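Local coordinates for protein putative hydrolase (Agrobacterium vitis, PDB 3LLC) that probably acts as a serine esterase of the alpha/beta hydrolase fold, perhaps cleaving fatty acyl thioesters from proteins as an acyl-protein thioesterase, at residues G19-A31 and I70-G82. Residues are numbered along the deposited sequence; the frame is centred on the assembly and turned at random. Where two conformers were deposited one is given.
Sequences GSDARSIAALVRA and IRFDYSGHGASGG
The hydroxyl of Ser80 is gripped from two sides of the contact: OG accepts the backbone N-H of Ala26 at 2.9 Å, nearly straight at 167°, and donates to Asp73 O at 2.7 Å, from above that carbonyl's plane. Its chi1 of -69° sets OG beside its own backbone N, turned to the strand 23-30. A serine suits this place because one small group both accepts and donates, bridging the strand to the loop that follows strand 68-72. Along the antiparallel pair Leu28 and Arg71 exchange both backbone N-H...O bonds, Asp73 N reaches Ala26 O at 3.1 Å, and further along Gly81 N gives Ser24 O a straight bond (2.9 Å). The loop is folded back by two tight turns, and Ala79 N, bound to Asp73 OD2 at 2.9 Å, ties the second of them to that aspartate. Beside that tie the methyls of Ala26 and Ala79 pack together, small enough to let the loop lie close to the strand.

On the sheet face of Ala27, Val29 CG2 lies against Ile70 CG1, while Ile25 CG2 meets Phe72 CD2 at 3.9 Å; helix 89-103 covers Ile25, Ile70 and Phe72. On the other face Leu28 CD1 sits over one face of the Arg71 guanidinium, 3.7 Å from NH2. A bend at chi3 (-73°) turns the guanidinium across toward Leu28, where NE holds a water in its plane and NH1 bonds Met50 O.

In the alpha/beta hydrolase sheet this pairing joins antiparallel strand 23-30 to the parallel strands. Because the Ser80 hydroxyl satisfies main-chain groups of both segments, the loop stays bonded to strand 23-30 past the paired residues.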
ATOM      1  N   GLY A  19      24.023  -7.936   0.099  1.00 27.62           N
ATOM      2  CA  GLY A  19      24.442  -9.254   0.574  1.00 27.85           C
ATOM      3  C   GLY A  19      23.320 -10.270   0.547  1.00 29.34           C
ATOM      4  O   GLY A  19      22.588 -10.370  -0.442  1.00 27.67           O
ATOM      5  N   SER A  20      23.156 -11.003   1.639  1.00 28.80           N
ATOM      6  CA  SER A  20      22.141 -12.058   1.699  1.00 29.72           C
ATOM      7  C   SER A  20      20.727 -11.509   1.844  1.00 29.80           C
ATOM      8  O   SER A  20      19.768 -12.268   1.748  1.00 32.88           O
ATOM      9  CB  SER A  20      22.451 -13.057   2.824  1.00 30.54           C
ATOM     10  OG  SER A  20      22.228 -12.465   4.084  1.00 31.73           O
ATOM     11  N   ASP A  21      20.593 -10.205   2.085  1.00 27.03           N
ATOM     12  CA  ASP A  21      19.297  -9.535   2.039  1.00 28.73           C
ATOM     13  C   ASP A  21      18.899  -8.994   0.660  1.00 24.66           C
ATOM     14  O   ASP A  21      17.790  -8.478   0.525  1.00 29.20           O
ATOM     15  CB  ASP A  21      19.247  -8.387   3.071  1.00 29.76           C
ATOM     16  CG  ASP A  21      19.321  -8.890   4.517  1.00 38.39           C
ATOM     17  OD1 ASP A  21      18.698  -9.920   4.841  1.00 44.35           O
ATOM     18  OD2 ASP A  21      20.002  -8.244   5.334  1.00 46.51           O
ATOM     19  N   ALA A  22      19.772  -9.073  -0.334  1.00 24.33           N
ATOM     20  CA  ALA A  22      19.460  -8.535  -1.670  1.00 24.35           C
ATOM     21  C   ALA A  22      18.291  -9.312  -2.284  1.00 25.95           C
ATOM     22  O   ALA A  22      18.180 -10.524  -2.109  1.00 29.52           O
ATOM     23  CB  ALA A  22      20.651  -8.560  -2.577  1.00 21.22           C
ATOM     24  N   ARG A  23      17.393  -8.606  -2.953  1.00 22.45           N
ATOM     25  CA  ARG A  23      16.331  -9.245  -3.717  1.00 21.56           C
ATOM     26  C   ARG A  23      15.991  -8.412  -4.949  1.00 21.52           C
ATOM     27  O   ARG A  23      16.090  -7.179  -4.929  1.00 21.52           O
ATOM     28  CB  ARG A  23      15.080  -9.473  -2.841  1.00 20.52           C
ATOM     29  CG  ARG A  23      14.396  -8.225  -2.275  1.00 23.62           C
ATOM     30  CD  ARG A  23      14.788  -7.988  -0.873  1.00 24.97           C
ATOM     31  NE  ARG A  23      14.076  -6.909  -0.190  1.00 24.24           N
ATOM     32  CZ  ARG A  23      14.656  -6.086   0.677  1.00 22.29           C
ATOM     33  NH1 ARG A  23      15.968  -6.192   0.929  1.00 23.82           N
ATOM     34  NH2 ARG A  23      13.945  -5.153   1.292  1.00 20.90           N
ATOM     35  N   SER A  24      15.572  -9.093  -6.010  1.00 17.43           N
ATOM     36  CA  SER A  24      15.171  -8.422  -7.252  0.70 18.05           C
ATOM     37  C   SER A  24      13.649  -8.200  -7.281  1.00 20.19           C
ATOM     38  O   SER A  24      12.860  -9.148  -7.108  1.00 18.15           O
ATOM     39  CB  SER A  24      15.600  -9.222  -8.493  0.70 14.43           C
ATOM     40  OG  SER A  24      17.007  -9.337  -8.663  0.70 12.34           O
ATOM     41  N   ILE A  25      13.241  -6.946  -7.509  1.00 16.70           N
ATOM     42  CA  ILE A  25      11.845  -6.533  -7.554  1.00 16.64           C
ATOM     43  C   ILE A  25      11.400  -6.307  -9.012  1.00 18.46           C
ATOM     44  O   ILE A  25      12.042  -5.561  -9.790  1.00 17.95           O
ATOM     45  CB  ILE A  25      11.643  -5.227  -6.682  1.00 15.98           C
ATOM     46  CG1 ILE A  25      12.021  -5.509  -5.233  1.00 20.27           C
ATOM     47  CG2 ILE A  25      10.218  -4.643  -6.850  1.00 16.24           C
ATOM     48  CD1 ILE A  25      11.215  -6.686  -4.538  1.00 15.79           C
ATOM     49  N   ALA A  26      10.320  -6.993  -9.404  1.00 19.06           N
ATOM     50  CA  ALA A  26       9.754  -6.874 -10.741  1.00 17.16           C
ATOM     51  C   ALA A  26       8.786  -5.660 -10.774  1.00 17.44           C
ATOM     52  O   ALA A  26       7.967  -5.459  -9.854  1.00 18.65           O
ATOM     53  CB  ALA A  26       9.009  -8.181 -11.143  1.00 18.46           C
ATOM     54  N   ALA A  27       8.883  -4.866 -11.842  1.00 17.78           N
ATOM     55  CA  ALA A  27       8.054  -3.659 -12.026  1.00 19.03           C
ATOM     56  C   ALA A  27       7.587  -3.503 -13.476  1.00 18.75           C
ATOM     57  O   ALA A  27       8.253  -3.935 -14.427  1.00 20.18           O
ATOM     58  CB  ALA A  27       8.820  -2.365 -11.540  1.00 19.07           C
ATOM     59  N   LEU A  28       6.398  -2.917 -13.616  1.00 21.87           N
ATOM     60  CA  LEU A  28       5.764  -2.593 -14.893  1.00 20.58           C
ATOM     61  C   LEU A  28       5.495  -1.075 -14.876  1.00 21.61           C
ATOM     62  O   LEU A  28       4.781  -0.586 -13.986  1.00 22.45           O
ATOM     63  CB  LEU A  28       4.439  -3.363 -15.031  1.00 23.30           C
ATOM     64  CG  LEU A  28       4.538  -4.897 -15.189  1.00 24.66           C
ATOM     65  CD1 LEU A  28       3.161  -5.560 -15.023  1.00 27.03           C
ATOM     66  CD2 LEU A  28       5.212  -5.292 -16.549  1.00 21.59           C
ATOM     67  N   VAL A  29       6.038  -0.355 -15.852  1.00 20.12           N
ATOM     68  CA  VAL A  29       6.026   1.116 -15.856  0.50 20.90           C
ATOM     69  C   VAL A  29       5.575   1.703 -17.195  1.00 19.81           C
ATOM     70  O   VAL A  29       5.931   1.210 -18.284  1.00 20.77           O
ATOM     71  CB  VAL A  29       7.421   1.701 -15.532  0.50 22.46           C
ATOM     72  CG1 VAL A  29       8.354   1.585 -16.734  0.50 22.38           C
ATOM     73  CG2 VAL A  29       7.302   3.153 -15.121  0.50 21.84           C
ATOM     74  N   ARG A  30       4.757   2.748 -17.105  1.00 19.91           N
ATOM     75  CA  ARG A  30       4.289   3.503 -18.244  1.00 20.46           C
ATOM     76  C   ARG A  30       4.753   4.948 -18.029  1.00 20.06           C
ATOM     77  O   ARG A  30       4.410   5.559 -17.021  1.00 19.39           O
ATOM     78  CB  ARG A  30       2.759   3.415 -18.278  1.00 22.73           C
ATOM     79  CG  ARG A  30       2.091   4.043 -19.442  1.00 30.89           C
ATOM     80  CD  ARG A  30       0.579   4.045 -19.259  1.00 33.81           C
ATOM     81  NE  ARG A  30      -0.002   2.704 -19.229  1.00 29.26           N
ATOM     82  CZ  ARG A  30      -0.402   2.015 -20.300  1.00 31.86           C
ATOM     83  NH1 ARG A  30      -0.225   2.485 -21.531  1.00 27.63           N
ATOM     84  NH2 ARG A  30      -0.945   0.818 -20.151  1.00 29.68           N
ATOM     85  N   ALA A  31       5.548   5.486 -18.952  1.00 21.74           N
ATOM     86  CA  ALA A  31       5.992   6.889 -18.851  1.00 22.72           C
ATOM     87  C   ALA A  31       4.818   7.867 -19.050  1.00 23.76           C
ATOM     88  O   ALA A  31       3.911   7.603 -19.838  1.00 22.82           O
ATOM     89  CB  ALA A  31       7.116   7.186 -19.878  1.00 21.11           C
ATOM     90  N   ILE A  70       3.229   3.376 -12.249  1.00 18.84           N
ATOM     91  CA  ILE A  70       4.202   2.384 -11.751  1.00 17.18           C
ATOM     92  C   ILE A  70       3.459   1.312 -10.937  1.00 19.32           C
ATOM     93  O   ILE A  70       2.712   1.635 -10.024  1.00 20.72           O
ATOM     94  CB  ILE A  70       5.306   2.999 -10.885  1.00 19.06           C
ATOM     95  CG1 ILE A  70       6.177   3.957 -11.697  1.00 21.90           C
ATOM     96  CG2 ILE A  70       6.193   1.903 -10.242  1.00 19.82           C
ATOM     97  CD1 ILE A  70       7.103   4.829 -10.866  1.00 24.28           C
ATOM     98  N   ARG A  71       3.690   0.041 -11.278  1.00 18.85           N
ATOM     99  CA  ARG A  71       3.295  -1.081 -10.400  1.00 19.03           C
ATOM    100  C   ARG A  71       4.515  -1.945 -10.155  1.00 18.85           C
ATOM    101  O   ARG A  71       5.415  -1.991 -11.019  1.00 19.05           O
ATOM    102  CB  ARG A  71       2.227  -1.937 -11.074  1.00 19.52           C
ATOM    103  CG  ARG A  71       0.891  -1.223 -11.296  1.00 20.99           C
ATOM    104  CD  ARG A  71      -0.055  -2.046 -12.199  1.00 18.15           C
ATOM    105  NE  ARG A  71       0.335  -2.055 -13.595  1.00 21.18           N
ATOM    106  CZ  ARG A  71       0.219  -3.082 -14.428  1.00 23.24           C
ATOM    107  NH1 ARG A  71      -0.235  -4.266 -14.024  1.00 26.66           N
ATOM    108  NH2 ARG A  71       0.606  -2.940 -15.678  1.00 25.20           N
ATOM    109  N   PHE A  72       4.564  -2.597  -8.987  1.00 18.68           N
ATOM    110  CA  PHE A  72       5.637  -3.550  -8.667  1.00 18.12           C
ATOM    111  C   PHE A  72       5.109  -4.632  -7.706  1.00 18.71           C
ATOM    112  O   PHE A  72       4.078  -4.437  -7.060  1.00 20.67           O
ATOM    113  CB  PHE A  72       6.835  -2.833  -8.057  1.00 18.66           C
ATOM    114  CG  PHE A  72       6.562  -2.279  -6.694  1.00 20.95           C
ATOM    115  CD1 PHE A  72       5.872  -1.073  -6.547  1.00 24.10           C
ATOM    116  CD2 PHE A  72       6.947  -2.971  -5.541  1.00 22.14           C
ATOM    117  CE1 PHE A  72       5.570  -0.580  -5.297  1.00 23.39           C
ATOM    118  CE2 PHE A  72       6.658  -2.462  -4.270  1.00 25.02           C
ATOM    119  CZ  PHE A  72       5.959  -1.256  -4.162  1.00 25.87           C
ATOM    120  N   ASP A  73       5.792  -5.774  -7.677  1.00 19.90           N
ATOM    121  CA  ASP A  73       5.458  -6.883  -6.747  1.00 17.73           C
ATOM    122  C   ASP A  73       6.384  -6.826  -5.536  1.00 18.06           C
ATOM    123  O   ASP A  73       7.614  -6.780  -5.669  1.00 20.33           O
ATOM    124  CB  ASP A  73       5.574  -8.243  -7.428  1.00 17.75           C
ATOM    125  CG  ASP A  73       4.312  -8.617  -8.282  1.00 19.10           C
ATOM    126  OD1 ASP A  73       3.180  -8.262  -7.861  1.00 23.44           O
ATOM    127  OD2 ASP A  73       4.484  -9.299  -9.327  1.00 17.89           O
ATOM    128  N   TYR A  74       5.793  -6.835  -4.351  1.00 18.85           N
ATOM    129  CA  TYR A  74       6.577  -6.972  -3.108  1.00 19.23           C
ATOM    130  C   TYR A  74       7.415  -8.258  -3.124  1.00 19.71           C
ATOM    131  O   TYR A  74       7.064  -9.223  -3.818  1.00 17.44           O
ATOM    132  CB  TYR A  74       5.666  -7.018  -1.895  1.00 21.53           C
ATOM    133  CG  TYR A  74       4.761  -5.821  -1.655  1.00 20.64           C
ATOM    134  CD1 TYR A  74       5.291  -4.560  -1.361  1.00 23.13           C
ATOM    135  CD2 TYR A  74       3.379  -5.964  -1.606  1.00 24.00           C
ATOM    136  CE1 TYR A  74       4.445  -3.477  -1.098  1.00 20.74           C
ATOM    137  CE2 TYR A  74       2.540  -4.875  -1.335  1.00 20.64           C
ATOM    138  CZ  TYR A  74       3.091  -3.637  -1.070  1.00 22.68           C
ATOM    139  OH  TYR A  74       2.261  -2.571  -0.818  1.00 22.45           O
ATOM    140  N   SER A  75       8.564  -8.255  -2.443  1.00 18.21           N
ATOM    141  CA  SER A  75       9.312  -9.484  -2.278  1.00 17.72           C
ATOM    142  C   SER A  75       8.371 -10.578  -1.702  1.00 17.25           C
ATOM    143  O   SER A  75       7.501 -10.281  -0.886  1.00 17.47           O
ATOM    144  CB  SER A  75      10.555  -9.325  -1.375  1.00 19.99           C
ATOM    145  OG  SER A  75      10.232  -8.829  -0.084  1.00 17.84           O
ATOM    146  N   GLY A  76       8.561 -11.819  -2.157  1.00 16.68           N
ATOM    147  CA  GLY A  76       7.723 -12.939  -1.745  1.00 19.49           C
ATOM    148  C   GLY A  76       6.388 -13.074  -2.472  1.00 22.04           C
ATOM    149  O   GLY A  76       5.643 -14.038  -2.238  1.00 19.45           O
ATOM    150  N   HIS A  77       6.107 -12.133  -3.365  1.00 19.86           N
ATOM    151  CA  HIS A  77       4.823 -12.040  -4.082  1.00 20.49           C
ATOM    152  C   HIS A  77       5.067 -12.040  -5.596  1.00 20.52           C
ATOM    153  O   HIS A  77       6.089 -11.521  -6.088  1.00 18.54           O
ATOM    154  CB  HIS A  77       4.115 -10.715  -3.794  1.00 19.82           C
ATOM    155  CG  HIS A  77       3.691 -10.486  -2.369  1.00 22.82           C
ATOM    156  ND1 HIS A  77       4.581 -10.390  -1.306  1.00 21.84           N
ATOM    157  CD2 HIS A  77       2.463 -10.232  -1.846  1.00 23.94           C
ATOM    158  CE1 HIS A  77       3.912 -10.100  -0.199  1.00 23.52           C
ATOM    159  NE2 HIS A  77       2.630 -10.001  -0.494  1.00 23.38           N
ATOM    160  N   GLY A  78       4.104 -12.575  -6.344  1.00 17.53           N
ATOM    161  CA  GLY A  78       4.098 -12.469  -7.788  1.00 17.72           C
ATOM    162  C   GLY A  78       5.423 -12.763  -8.499  1.00 18.44           C
ATOM    163  O   GLY A  78       5.978 -13.865  -8.390  1.00 16.02           O
ATOM    164  N   ALA A  79       5.874 -11.802  -9.321  1.00 15.70           N
ATOM    165  CA  ALA A  79       7.020 -12.005 -10.208  1.00 15.00           C
ATOM    166  C   ALA A  79       8.356 -11.657  -9.538  1.00 10.90           C
ATOM    167  O   ALA A  79       9.417 -11.880 -10.139  1.00 16.23           O
ATOM    168  CB  ALA A  79       6.839 -11.177 -11.571  1.00 15.67           C
ATOM    169  N   SER A  80       8.311 -11.133  -8.318  1.00 13.98           N
ATOM    170  CA  SER A  80       9.541 -10.751  -7.586  1.00 16.05           C
ATOM    171  C   SER A  80      10.256 -11.918  -6.883  1.00 18.57           C
ATOM    172  O   SER A  80       9.692 -13.024  -6.754  1.00 16.87           O
ATOM    173  CB  SER A  80       9.242  -9.633  -6.599  1.00 18.46           C
ATOM    174  OG  SER A  80       8.950  -8.439  -7.304  1.00 18.67           O
ATOM    175  N   GLY A  81      11.516 -11.689  -6.501  1.00 16.74           N
ATOM    176  CA  GLY A  81      12.297 -12.639  -5.720  1.00 15.72           C
ATOM    177  C   GLY A  81      12.014 -12.551  -4.222  1.00 15.19           C
ATOM    178  O   GLY A  81      11.171 -11.771  -3.776  1.00 16.88           O
ATOM    179  N   GLY A  82      12.739 -13.363  -3.458  1.00 16.35           N
ATOM    180  CA  GLY A  82      12.679 -13.348  -1.997  1.00 17.11           C
ATOM    181  C   GLY A  82      11.569 -14.244  -1.432  1.00 19.92           C
ATOM    182  O   GLY A  82      10.578 -14.487  -2.131  1.00 17.40           O
TER
HETATM  183  O   HOH W   1       1.636   0.182 -14.895  1.00 27.29           O